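Local coordinates for protein probable dipeptidase (Pseudomonas aeruginosa, PDB 3B40) that probably hydrolyses dipeptides as a metal-dependent dipeptidase of the peptidase M19 (renal dipeptidase) family, at residues G259-V264 / L401-E406; A341-V346 / I383-S388; V349-V354 / D389-K394. The protein carries 11 engineered substitutions. All coordinates share one frame; numbering follows the deposited sequence.

Contact 1 (G259-V264 / L401-E406); sequences GGVIQV and LRAWGE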
loop_
_atom_site.group_PDB
_atom_site.type_symbol
_atom_site.label_atom_id
_atom_site.label_comp_id
_atom_site.label_asym_id
_atom_site.label_seq_id
_atom_site.Cartn_x
_atom_site.Cartn_y
_atom_site.Cartn_z
ATOM N N GLY A 259 2.223 -18.733 4.227
ATOM C CA GLY A 259 3.339 -18.765 3.283
ATOM C C GLY A 259 3.586 -17.410 2.651
ATOM O O GLY A 259 4.366 -17.301 1.719
ATOM N N GLY A 260 2.951 -16.368 3.196
ATOM C CA GLY A 260 2.897 -15.082 2.538
ATOM C C GLY A 260 3.967 -14.086 2.941
ATOM O O GLY A 260 5.008 -14.470 3.495
ATOM N N VAL A 261 3.717 -12.796 2.677
ATOM C CA VAL A 261 4.770 -11.777 2.870
ATOM C C VAL A 261 4.210 -10.484 3.423
ATOM O O VAL A 261 3.141 -10.034 3.012
ATOM C CB VAL A 261 5.583 -11.444 1.530
ATOM C CG1 VAL A 261 6.746 -10.535 1.837
ATOM C CG2 VAL A 261 6.121 -12.705 0.865
ATOM N N ILE A 262 4.962 -9.873 4.341
ATOM C CA ILE A 262 4.631 -8.555 4.893
ATOM C C ILE A 262 5.548 -7.548 4.226
ATOM O O ILE A 262 6.754 -7.547 4.445
ATOM C CB ILE A 262 4.786 -8.527 6.429
ATOM C CG1 ILE A 262 3.831 -9.552 7.053
ATOM C CG2 ILE A 262 4.454 -7.138 6.993
ATOM C CD1 ILE A 262 4.400 -10.279 8.205
ATOM N N GLN A 263 4.976 -6.730 3.356
ATOM C CA GLN A 263 5.789 -5.768 2.605
ATOM C C GLN A 263 5.802 -4.475 3.414
ATOM O O GLN A 263 4.840 -3.710 3.385
ATOM C CB GLN A 263 5.235 -5.578 1.186
ATOM C CG GLN A 263 5.196 -6.882 0.354
ATOM C CD GLN A 263 6.466 -7.141 -0.470
ATOM O OE1 GLN A 263 6.924 -8.280 -0.567
ATOM N NE2 GLN A 263 7.021 -6.094 -1.066
ATOM N N VAL A 264 6.905 -4.244 4.116
ATOM C CA VAL A 264 7.034 -3.146 5.087
ATOM C C VAL A 264 7.085 -1.795 4.408
ATOM O O VAL A 264 7.948 -1.551 3.558
ATOM C CB VAL A 264 8.299 -3.313 5.979
ATOM C CG1 VAL A 264 8.453 -2.121 6.941
ATOM C CG2 VAL A 264 8.241 -4.643 6.773
ATOM N N LEU A 401 7.800 -12.723 -5.166
ATOM C CA LEU A 401 7.725 -13.541 -6.377
ATOM C C LEU A 401 7.471 -15.024 -6.052
ATOM O O LEU A 401 6.732 -15.673 -6.764
ATOM C CB LEU A 401 9.002 -13.386 -7.193
ATOM C CG LEU A 401 9.313 -11.996 -7.789
ATOM C CD1 LEU A 401 10.673 -11.986 -8.482
ATOM C CD2 LEU A 401 8.211 -11.551 -8.765
ATOM N N ARG A 402 8.070 -15.548 -4.970
ATOM C CA ARG A 402 7.810 -16.951 -4.538
ATOM C C ARG A 402 6.335 -17.109 -4.180
ATOM O O ARG A 402 5.633 -18.018 -4.669
ATOM C CB ARG A 402 8.650 -17.325 -3.302
ATOM C CG ARG A 402 8.425 -18.784 -2.728
ATOM C CD ARG A 402 8.829 -18.888 -1.248
ATOM N NE ARG A 402 7.931 -18.119 -0.362
ATOM C CZ ARG A 402 8.290 -17.104 0.439
ATOM N NH1 ARG A 402 7.367 -16.501 1.189
ATOM N NH2 ARG A 402 9.551 -16.671 0.494
ATOM N N ALA A 403 5.867 -16.232 -3.305
ATOM C CA ALA A 403 4.465 -16.310 -2.839
ATOM C C ALA A 403 3.496 -16.176 -4.017
ATOM O O ALA A 403 2.492 -16.878 -4.083
ATOM C CB ALA A 403 4.194 -15.225 -1.798
ATOM N N TRP A 404 3.796 -15.260 -4.938
ATOM C CA TRP A 404 2.976 -15.083 -6.134
ATOM C C TRP A 404 2.908 -16.379 -6.920
ATOM O O TRP A 404 1.831 -16.763 -7.391
ATOM C CB TRP A 404 3.522 -13.929 -6.995
ATOM C CG TRP A 404 2.728 -13.481 -8.195
ATOM C CD1 TRP A 404 1.472 -13.878 -8.576
ATOM C CD2 TRP A 404 3.150 -12.500 -9.167
ATOM N NE1 TRP A 404 1.103 -13.231 -9.738
ATOM C CE2 TRP A 404 2.107 -12.375 -10.116
ATOM C CE3 TRP A 404 4.309 -11.736 -9.328
ATOM C CZ2 TRP A 404 2.193 -11.514 -11.214
ATOM C CZ3 TRP A 404 4.400 -10.854 -10.433
ATOM C CH2 TRP A 404 3.349 -10.772 -11.367
ATOM N N GLY A 405 4.046 -17.055 -7.083
ATOM C CA GLY A 405 4.037 -18.305 -7.808
ATOM C C GLY A 405 3.151 -19.340 -7.132
ATOM O O GLY A 405 2.427 -20.072 -7.819
ATOM N N GLU A 406 3.220 -19.418 -5.796
ATOM C CA GLU A 406 2.420 -20.399 -5.024
ATOM C C GLU A 406 0.913 -20.139 -5.113
ATOM O O GLU A 406 0.117 -21.065 -5.315
ATOM C CB GLU A 406 2.896 -20.468 -3.559
ATOM C CG GLU A 406 4.186 -21.233 -3.407
ATOM C CD GLU A 406 4.081 -22.664 -3.979
ATOM O OE1 GLU A 406 3.116 -23.388 -3.593
ATOM O OE2 GLU A 406 4.949 -23.042 -4.825
HETATM O O HOH W 1 5.281 -18.652 -0.361
#
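Arg402, on helix 389-409, reaches across to the turn that leads into strand 261-265 and donates from NH1 to the carbonyl oxygen of Gly259, with 3.2 Å between NH1 and O. The N-H points well at its acceptor (162°), and the oxygen lies at the edge of the guanidinium, close to its plane. Seen from the acceptor, however, the donor sits above the carbonyl plane and not on a lone pair. The tightly packed part lies deeper, where Val261 CG2 rests 4.1 Å from Ala403 CB, two small buried groups pointing at each other's segment. With CG2 anti to its own carbonyl carbon, Val261 turns this methyl to the helix, and CG2 is also 4.0 Å from Arg402 NH1. The backbones come close here, Gly260 CA and Ala403 CA being 5.7 Å apart.

The looser, polar side holds a bridging water, which gives a hydrogen to Gly259 O at 2.6 Å and accepts one from Arg402 NE at 2.7 Å. The arginine chain bends at chi3 (68°), which swings the guanidinium back toward the turn. Its NH2 goes elsewhere, to the carbonyl oxygen of Asp352. Gly259 itself ends helix 249-257 in a Schellman motif, with positive phi.

Gly259 O thus receives two hydrogens, one from Arg402 NH1 and one from the water. With a small apolar patch beside it, a single arginine bonded to the carbonyls of Gly259 and Asp352 ties together the turns entering two neighbouring parallel strands of the TIM barrel, 261-265 and 354-357.

Contact 2 (A341-V346 / I383-S388); sequences AIDYTV and ITRGYS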
loop_
_atom_site.group_PDB
_atom_site.type_symbol
_atom_site.label_atom_id
_atom_site.label_comp_id
_atom_site.label_asym_id
_atom_site.label_seq_id
_atom_site.Cartn_x
_atom_site.Cartn_y
_atom_site.Cartn_z
ATOM N N ALA A 341 11.698 -1.187 11.339
ATOM C CA ALA A 341 10.465 -1.910 11.038
ATOM C C ALA A 341 10.772 -3.198 10.287
ATOM O O ALA A 341 10.217 -4.260 10.605
ATOM C CB ALA A 341 9.509 -1.033 10.268
ATOM N N ILE A 342 11.670 -3.139 9.306
ATOM C CA ILE A 342 12.095 -4.367 8.619
ATOM C C ILE A 342 12.713 -5.375 9.611
ATOM O O ILE A 342 12.350 -6.552 9.604
ATOM C CB ILE A 342 13.067 -4.058 7.437
ATOM C CG1 ILE A 342 12.315 -3.215 6.359
ATOM C CG2 ILE A 342 13.662 -5.351 6.872
ATOM C CD1 ILE A 342 13.166 -2.752 5.166
ATOM N N ASP A 343 13.624 -4.888 10.454
ATOM C CA ASP A 343 14.321 -5.671 11.459
ATOM C C ASP A 343 13.303 -6.380 12.359
ATOM O O ASP A 343 13.414 -7.569 12.594
ATOM C CB ASP A 343 15.222 -4.762 12.341
ATOM C CG ASP A 343 16.572 -4.408 11.696
ATOM O OD1 ASP A 343 16.860 -4.771 10.540
ATOM O OD2 ASP A 343 17.375 -3.748 12.378
ATOM N N TYR A 344 12.327 -5.635 12.861
ATOM C CA TYR A 344 11.287 -6.179 13.749
ATOM C C TYR A 344 10.465 -7.273 13.091
ATOM O O TYR A 344 10.160 -8.286 13.714
ATOM C CB TYR A 344 10.360 -5.065 14.250
ATOM C CG TYR A 344 9.352 -5.563 15.265
ATOM C CD1 TYR A 344 9.668 -5.615 16.624
ATOM C CD2 TYR A 344 8.096 -6.008 14.863
ATOM C CE1 TYR A 344 8.747 -6.087 17.556
ATOM C CE2 TYR A 344 7.169 -6.501 15.768
ATOM C CZ TYR A 344 7.504 -6.549 17.126
ATOM O OH TYR A 344 6.587 -7.000 18.035
ATOM N N THR A 345 10.073 -7.041 11.842
ATOM C CA THR A 345 9.203 -7.945 11.124
ATOM C C THR A 345 9.955 -9.243 10.847
ATOM O O THR A 345 9.400 -10.334 11.021
ATOM C CB THR A 345 8.619 -7.268 9.832
ATOM O OG1 THR A 345 8.079 -6.000 10.179
ATOM C CG2 THR A 345 7.472 -8.087 9.231
ATOM N N VAL A 346 11.230 -9.114 10.468
ATOM C CA VAL A 346 12.091 -10.251 10.239
ATOM C C VAL A 346 12.271 -11.072 11.531
ATOM O O VAL A 346 12.152 -12.289 11.490
ATOM C CB VAL A 346 13.457 -9.830 9.622
ATOM C CG1 VAL A 346 14.462 -10.976 9.663
ATOM C CG2 VAL A 346 13.285 -9.290 8.190
ATOM N N ILE A 383 22.516 -2.951 4.028
ATOM C CA ILE A 383 23.937 -3.346 4.098
ATOM C C ILE A 383 24.545 -2.981 5.477
ATOM O O ILE A 383 25.125 -3.816 6.174
ATOM C CB ILE A 383 24.749 -2.695 2.945
ATOM C CG1 ILE A 383 24.354 -3.323 1.603
ATOM C CG2 ILE A 383 26.240 -2.862 3.166
ATOM C CD1 ILE A 383 24.759 -2.490 0.375
ATOM N N THR A 384 24.347 -1.738 5.877
ATOM C CA THR A 384 24.884 -1.199 7.121
ATOM C C THR A 384 24.447 -2.023 8.352
ATOM O O THR A 384 25.223 -2.218 9.297
ATOM C CB THR A 384 24.476 0.281 7.226
ATOM O OG1 THR A 384 25.052 0.983 6.111
ATOM C CG2 THR A 384 24.932 0.923 8.534
ATOM N N ARG A 385 23.220 -2.530 8.331
ATOM C CA ARG A 385 22.748 -3.321 9.459
ATOM C C ARG A 385 23.177 -4.762 9.436
ATOM O O ARG A 385 22.925 -5.485 10.397
ATOM C CB ARG A 385 21.249 -3.254 9.577
ATOM C CG ARG A 385 20.849 -1.863 9.802
ATOM C CD ARG A 385 19.841 -1.740 10.886
ATOM N NE ARG A 385 19.320 -0.399 10.806
ATOM C CZ ARG A 385 18.218 0.002 11.399
ATOM N NH1 ARG A 385 17.485 -0.854 12.111
ATOM N NH2 ARG A 385 17.853 1.246 11.258
ATOM N N GLY A 386 23.806 -5.192 8.353
ATOM C CA GLY A 386 24.363 -6.540 8.284
ATOM C C GLY A 386 23.575 -7.575 7.489
ATOM O O GLY A 386 23.859 -8.772 7.584
ATOM N N TYR A 387 22.596 -7.131 6.701
ATOM C CA TYR A 387 21.899 -8.040 5.779
ATOM C C TYR A 387 22.815 -8.487 4.620
ATOM O O TYR A 387 23.562 -7.674 4.054
ATOM C CB TYR A 387 20.639 -7.384 5.224
ATOM C CG TYR A 387 19.523 -7.255 6.239
ATOM C CD1 TYR A 387 19.458 -6.152 7.095
ATOM C CD2 TYR A 387 18.544 -8.243 6.353
ATOM C CE1 TYR A 387 18.432 -6.019 8.018
ATOM C CE2 TYR A 387 17.510 -8.133 7.303
ATOM C CZ TYR A 387 17.469 -7.016 8.124
ATOM O OH TYR A 387 16.470 -6.900 9.069
ATOM N N SER A 388 22.718 -9.763 4.255
ATOM C CA SER A 388 23.512 -10.298 3.175
ATOM C C SER A 388 22.874 -9.925 1.862
ATOM O O SER A 388 21.724 -9.524 1.828
ATOM C CB SER A 388 23.608 -11.806 3.285
ATOM O OG SER A 388 22.336 -12.381 3.060
#
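Asp343 receives both polar groups that cross this contact, one on each carboxylate oxygen. Tyr387 OH donates to OD1 of Asp343 in a short bond of 2.6 Å, reaching the oxygen on its anti side, while OD1 lies at the edge of the tyrosine ring and near its plane. On the other oxygen, Arg385 NH1 forms a salt bridge with Asp343 OD2 at 2.9 Å (N-H...O 152°). It comes from above the carboxylate plane, and the guanidinium, which meets OD2 with its edge, is turned 73° from the carboxylate.

Around the phenol, the apolar branches of helix 335-349 close in. Ile342 CG2 is 3.9 Å from Tyr387 OH, and Val346 CG2 is 4.1 Å from that oxygen, the valine approaching near the ring plane from the direction opposite to the tyrosine. CG2 of Ile342 stands anti to the backbone N (chi1 -64° for CG1), which places this methyl beside the hydroxyl.

Farther out, Arg385 is held by more than Asp343: its NH1 also pairs with Asp340, its NE with Glu381, and its NH2 with the carbonyl oxygen of Lys336. This set of acceptors probably fixes the rotation of the guanidinium. Tyr387 also touches Ile392 and Leu395 of helix 389-409.

Gly386 ends helix 375-385 in a Schellman motif, and Ser388 is the N-cap of helix 389-409. The contact therefore joins the short connection between helices 375-385 and 389-409 to helix 335-349, among the outer helices of a TIM-barrel domain.

Contact 3 (V349-V354 / D389-K394); sequences VGIDHV and DADIAK. With CD (cadmium ion), chain C; CA (calcium ion), chain E.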
loop_
_atom_site.group_PDB
_atom_site.type_symbol
_atom_site.label_atom_id
_atom_site.label_comp_id
_atom_site.label_asym_id
_atom_site.label_seq_id
_atom_site.Cartn_x
_atom_site.Cartn_y
_atom_site.Cartn_z
ATOM N N VAL A 349 8.734 -12.965 11.776
ATOM C CA VAL A 349 8.319 -13.959 10.775
ATOM C C VAL A 349 9.428 -14.648 9.961
ATOM O O VAL A 349 9.160 -15.624 9.270
ATOM C CB VAL A 349 7.210 -13.417 9.840
ATOM C CG1 VAL A 349 6.011 -12.982 10.680
ATOM C CG2 VAL A 349 7.731 -12.214 9.050
ATOM N N GLY A 350 10.655 -14.136 10.039
ATOM C CA GLY A 350 11.797 -14.707 9.324
ATOM C C GLY A 350 12.023 -14.036 7.985
ATOM O O GLY A 350 11.069 -13.505 7.372
ATOM N N ILE A 351 13.270 -14.091 7.504
ATOM C CA ILE A 351 13.678 -13.311 6.322
ATOM C C ILE A 351 12.820 -13.646 5.106
ATOM O O ILE A 351 12.678 -12.825 4.214
ATOM C CB ILE A 351 15.225 -13.451 5.981
ATOM C CG1 ILE A 351 15.641 -12.475 4.873
ATOM C CG2 ILE A 351 15.639 -14.863 5.602
ATOM C CD1 ILE A 351 15.727 -11.028 5.350
ATOM N N ASP A 352 12.250 -14.850 5.079
ATOM C CA ASP A 352 11.523 -15.321 3.889
ATOM C C ASP A 352 10.112 -14.710 3.750
ATOM O O ASP A 352 9.395 -14.932 2.743
ATOM C CB ASP A 352 11.397 -16.841 3.912
ATOM C CG ASP A 352 12.717 -17.571 3.653
ATOM O OD1 ASP A 352 13.637 -17.060 2.950
ATOM O OD2 ASP A 352 12.800 -18.728 4.118
ATOM N N HIS A 353 9.703 -13.941 4.750
ATOM C CA HIS A 353 8.320 -13.464 4.797
ATOM C C HIS A 353 8.182 -11.972 4.883
ATOM O O HIS A 353 7.107 -11.457 5.302
ATOM C CB HIS A 353 7.582 -14.143 5.955
ATOM C CG HIS A 353 7.525 -15.620 5.796
ATOM N ND1 HIS A 353 6.681 -16.225 4.890
ATOM C CD2 HIS A 353 8.270 -16.609 6.346
ATOM C CE1 HIS A 353 6.869 -17.533 4.933
ATOM N NE2 HIS A 353 7.818 -17.788 5.815
ATOM N N VAL A 354 9.257 -11.287 4.487
ATOM C CA VAL A 354 9.320 -9.835 4.525
ATOM C C VAL A 354 9.698 -9.220 3.145
ATOM O O VAL A 354 10.491 -9.779 2.369
ATOM C CB VAL A 354 10.254 -9.318 5.684
ATOM C CG1 VAL A 354 10.122 -7.793 5.893
ATOM C CG2 VAL A 354 9.932 -10.013 7.013
ATOM N N ASP A 389 23.630 -10.061 0.782
ATOM C CA ASP A 389 23.105 -9.864 -0.560
ATOM C C ASP A 389 21.898 -10.742 -0.861
ATOM O O ASP A 389 20.891 -10.240 -1.367
ATOM C CB ASP A 389 24.203 -10.079 -1.594
ATOM C CG ASP A 389 25.241 -8.995 -1.574
ATOM O OD1 ASP A 389 25.126 -7.991 -0.802
ATOM O OD2 ASP A 389 26.204 -9.146 -2.370
ATOM N N ALA A 390 21.975 -12.020 -0.492
ATOM C CA ALA A 390 20.841 -12.949 -0.628
ATOM C C ALA A 390 19.586 -12.455 0.104
ATOM O O ALA A 390 18.483 -12.497 -0.462
ATOM C CB ALA A 390 21.211 -14.343 -0.126
ATOM N N ASP A 391 19.752 -12.014 1.350
ATOM C CA ASP A 391 18.627 -11.521 2.167
ATOM C C ASP A 391 18.024 -10.255 1.597
ATOM O O ASP A 391 16.799 -10.120 1.540
ATOM C CB ASP A 391 19.054 -11.308 3.614
ATOM C CG ASP A 391 19.205 -12.639 4.377
ATOM O OD1 ASP A 391 18.989 -13.709 3.778
ATOM O OD2 ASP A 391 19.514 -12.612 5.579
ATOM N N ILE A 392 18.881 -9.343 1.148
ATOM C CA ILE A 392 18.421 -8.140 0.452
ATOM C C ILE A 392 17.626 -8.455 -0.841
ATOM O O ILE A 392 16.602 -7.807 -1.108
ATOM C CB ILE A 392 19.588 -7.173 0.165
ATOM C CG1 ILE A 392 20.223 -6.725 1.484
ATOM C CG2 ILE A 392 19.099 -5.964 -0.697
ATOM C CD1 ILE A 392 21.646 -6.104 1.325
ATOM N N ALA A 393 18.083 -9.438 -1.624
ATOM C CA ALA A 393 17.355 -9.857 -2.814
ATOM C C ALA A 393 15.957 -10.419 -2.470
ATOM O O ALA A 393 14.987 -10.233 -3.237
ATOM C CB ALA A 393 18.171 -10.874 -3.638
ATOM N N LYS A 394 15.842 -11.103 -1.337
ATOM C CA LYS A 394 14.548 -11.640 -0.886
ATOM C C LYS A 394 13.623 -10.481 -0.485
ATOM O O LYS A 394 12.497 -10.405 -0.951
ATOM C CB LYS A 394 14.757 -12.572 0.306
ATOM C CG LYS A 394 15.512 -13.846 0.006
ATOM C CD LYS A 394 15.385 -14.857 1.136
ATOM C CE LYS A 394 16.149 -16.111 0.747
ATOM N NZ LYS A 394 16.216 -17.087 1.861
HETATM CD CD CD C . 8.736 -19.878 6.015
HETATM CA CA CA E . 27.553 -7.861 -2.286
HETATM O O HOH W 2 9.911 -19.986 4.013
HETATM O O HOH W 3 7.623 -20.614 3.650
HETATM O O HOH W 4 7.251 -20.284 7.980
HETATM O O HOH W 5 10.419 -19.051 7.588
HETATM O O HOH W 6 27.167 -7.017 -4.525
#
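Ile351 and Asp391 make the van der Waals part of the contact, their side chains crossing at about a right angle. The nearest approach is Ile351 CG1 to Asp391 CG, 3.6 Å, and the end of the chain, CD1, rests 3.8 Å from Asp391 CB. CG1 is anti to the backbone N (chi1 -172°), which directs the longer branch at the helix; CG2 is consequently placed between the backbone N and the carbonyl carbon. The isoleucine thus lies against the flat carboxyl group and its CB, while Leu395 and Tyr387 also touch it.

The ionic part is a single salt bridge. Lys394 NZ donates to Asp352 OD1 at 2.8 Å, meeting the oxygen nearly along its C-O axis. The lysine is extended beyond CG, so that its methylene chain also runs past the acceptor, with CD 3.3 Å from Asp352 OD1. Asp391 is a second acid nearby, but its OD1 remains 6.4 Å from Asp352 OD1. The other oxygen of Asp352, OD2, accepts a hydrogen from a water at 3.2 Å.

Metal bonds lie at the two outer ends. That same water binds a cadmium ion, which is held by His353 NE2 at 2.3 Å and by three further waters; Asp352 CB lies over one face of the imidazole, offset toward its rim. At the other ring nitrogen, His353 ND1 donates to Gly260 O, which, with the metal on NE2, would hold the ring's orientation. At the helix start Asp389 binds a calcium ion unevenly, OD2 at a doubtfully short 1.9 Å and OD1 much farther; a water and His14 are the other ligands modelled.

The turn between helix 335-349 and strand 354-357, an alpha-to-beta connection of the TIM barrel, thus docks on the first turns of helix 389-409.

How the contacts relate
Contacts 1 and 3 share helix 389-409 and have centres about 11 Å apart; they join through the parallel pairing of strands 261-265 and 354-357, with Ile262 N 2.8 Å from His353 O. Contact 2 lies about 9 Å from contact 3, centre to centre, where Val346 CG2 meets Val354 CG2 at 3.6 Å, and about 18 Å from contact 1. The cadmium ion on His353 is about 6 Å from the side chain of Arg402. It sits on the turn before strand 354-357, at the N-terminal ends of the barrel strands, whereas TIM-barrel active sites lie at the C-terminal ends; it is therefore probably not the catalytic metal site.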